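Local coordinates for sulfur carrier protein CysO (Mycobacterium tuberculosis, PDB 3DWG), which probably donates sulfur, in its thiocarboxylated form, to the CysM-dependent pathway of cysteine biosynthesis, at residues T4-T9 and S83-P88. Residues are numbered along the deposited sequence; the frame is centred on the assembly and turned at random. Where two conformers were deposited one is given.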
loop_
_atom_site.group_PDB
_atom_site.type_symbol
_atom_site.label_atom_id
_atom_site.label_comp_id
_atom_site.label_asym_id
_atom_site.label_seq_id
_atom_site.Cartn_x
_atom_site.Cartn_y
_atom_site.Cartn_z
ATOM N N THR C 4 24.034 1.889 27.090
ATOM C CA THR C 4 24.529 2.679 25.985
ATOM C C THR C 4 23.474 3.738 25.651
ATOM O O THR C 4 22.333 3.372 25.398
ATOM C CB THR C 4 24.796 1.810 24.734
ATOM O OG1 THR C 4 25.718 0.741 25.074
ATOM C CG2 THR C 4 25.397 2.682 23.664
ATOM N N VAL C 5 23.882 5.001 25.648
ATOM C CA VAL C 5 22.972 6.134 25.449
ATOM C C VAL C 5 23.212 6.813 24.096
ATOM O O VAL C 5 24.341 7.263 23.819
ATOM C CB VAL C 5 23.111 7.251 26.548
ATOM C CG1 VAL C 5 22.012 8.340 26.334
ATOM C CG2 VAL C 5 23.004 6.643 27.981
ATOM N N SER C 6 22.174 6.899 23.264
ATOM C CA SER C 6 22.308 7.568 21.968
ATOM C C SER C 6 21.976 9.033 22.160
ATOM O O SER C 6 20.850 9.409 22.617
ATOM C CB SER C 6 21.389 6.906 20.925
ATOM O OG SER C 6 21.107 7.741 19.813
ATOM N N ILE C 7 22.919 9.881 21.735
ATOM C CA ILE C 7 22.819 11.284 21.920
ATOM C C ILE C 7 22.489 11.967 20.578
ATOM O O ILE C 7 23.262 11.845 19.618
ATOM C CB ILE C 7 24.177 11.861 22.472
ATOM C CG1 ILE C 7 24.659 11.061 23.706
ATOM C CG2 ILE C 7 24.045 13.332 22.640
ATOM C CD1 ILE C 7 23.805 11.283 24.960
ATOM N N PRO C 8 21.367 12.688 20.521
ATOM C CA PRO C 8 20.991 13.334 19.270
ATOM C C PRO C 8 21.936 14.479 18.974
ATOM O O PRO C 8 22.628 15.006 19.855
ATOM C CB PRO C 8 19.559 13.837 19.530
ATOM C CG PRO C 8 19.576 14.118 21.064
ATOM C CD PRO C 8 20.393 12.971 21.609
ATOM N N THR C 9 21.974 14.896 17.716
ATOM C CA THR C 9 22.941 15.925 17.297
ATOM C C THR C 9 22.877 17.193 18.132
ATOM O O THR C 9 23.920 17.769 18.484
ATOM C CB THR C 9 22.769 16.181 15.782
ATOM O OG1 THR C 9 23.107 14.966 15.127
ATOM C CG2 THR C 9 23.711 17.287 15.275
ATOM N N SER C 83 19.684 -0.224 26.135
ATOM C CA SER C 83 19.942 0.939 25.288
ATOM C C SER C 83 18.986 2.017 25.753
ATOM O O SER C 83 17.802 1.736 26.056
ATOM C CB SER C 83 19.544 0.650 23.834
ATOM O OG SER C 83 18.130 0.395 23.753
ATOM N N VAL C 84 19.507 3.218 25.779
ATOM C CA VAL C 84 18.696 4.388 26.035
ATOM C C VAL C 84 18.819 5.341 24.839
ATOM O O VAL C 84 19.950 5.650 24.390
ATOM C CB VAL C 84 19.134 5.149 27.357
ATOM C CG1 VAL C 84 18.375 6.432 27.479
ATOM C CG2 VAL C 84 18.893 4.229 28.567
ATOM N N THR C 85 17.666 5.778 24.288
ATOM C CA THR C 85 17.661 6.640 23.091
ATOM C C THR C 85 17.014 7.983 23.421
ATOM O O THR C 85 15.892 8.005 23.920
ATOM C CB THR C 85 16.829 5.946 21.989
ATOM O OG1 THR C 85 17.330 4.616 21.780
ATOM C CG2 THR C 85 16.856 6.789 20.675
ATOM N N ILE C 86 17.690 9.080 23.146
ATOM C CA ILE C 86 17.160 10.400 23.386
ATOM C C ILE C 86 16.913 11.092 22.040
ATOM O O ILE C 86 17.835 11.158 21.221
ATOM C CB ILE C 86 18.215 11.253 24.226
ATOM C CG1 ILE C 86 18.482 10.497 25.540
ATOM C CG2 ILE C 86 17.733 12.643 24.445
ATOM C CD1 ILE C 86 19.554 11.208 26.360
ATOM N N LEU C 87 15.713 11.612 21.848
ATOM C CA LEU C 87 15.407 12.272 20.537
ATOM C C LEU C 87 14.538 13.510 20.798
ATOM O O LEU C 87 13.646 13.466 21.664
ATOM C CB LEU C 87 14.578 11.316 19.658
ATOM C CG LEU C 87 15.293 10.084 19.151
ATOM C CD1 LEU C 87 14.348 9.097 18.524
ATOM C CD2 LEU C 87 16.397 10.531 18.138
ATOM N N PRO C 88 14.768 14.599 20.065
ATOM C CA PRO C 88 13.835 15.728 20.111
ATOM C C PRO C 88 12.545 15.346 19.374
ATOM O O PRO C 88 12.539 14.421 18.542
ATOM C CB PRO C 88 14.526 16.838 19.263
ATOM C CG PRO C 88 15.396 16.127 18.406
ATOM C CD PRO C 88 15.799 14.773 19.012
HETATM O O HOH W 1 19.550 10.021 19.406
#
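Thr-4 to Ser-6 and Ser-83 to Ile-86 run side by side as the parallel central pair of a mixed sheet, joining the first strand of the chain to its last as in the ubiquitin-like fold. Strand 20-23 lies beyond the first and strand 59-63 beyond the second. The directions of the two short strands differ by 15°.

Three backbone hydrogen bonds tie the pair. Val-84 N gives to Thr-4 O at 2.9 Å. Ser-6 N gives to Val-84 O at 2.8 Å, and Ile-86 N reaches Ser-6 O over a longer 3.2 Å. Val-84 O also receives a CA-H...O contact from Val-5, so two donors of the same strand converge on it.

On the face carrying Val-5 and Val-84, the valines lie alongside each other, CG2 of Val-5 facing CB of Val-84 at 4.2 Å. The other branch, Val-5 CG1, sits anti to its N (chi1 -174°) and meets Ile-86 CD1 at 3.8 Å. Ile-61 packs on Val-84 and Leu-11 on Ile-86, continuing the hydrophobic core.

The ladder ends at Ser-6 and Thr-85. Pro-8, where the next amide donor would fall, has no N-H to give to Ile-86 O. Its CD lies 3.2 Å from Ile-86 O, while Pro-8 CB reaches Pro-88 CD. A water takes over instead, donating to Ile-86 O at 2.7 Å and hydrogen-bonding Ser-6 OG, which the trans chi1 of 159° carries toward the carbonyl side of its residue. Past the ladder, Leu-87 and Pro-88 pack on aromatic side chains of another protein's chain. The chemistry thus changes along the pair: direct bonding to strand 83-88 stops where the proline lacks a hydrogen, and the water supplies Ile-86 O with a donor.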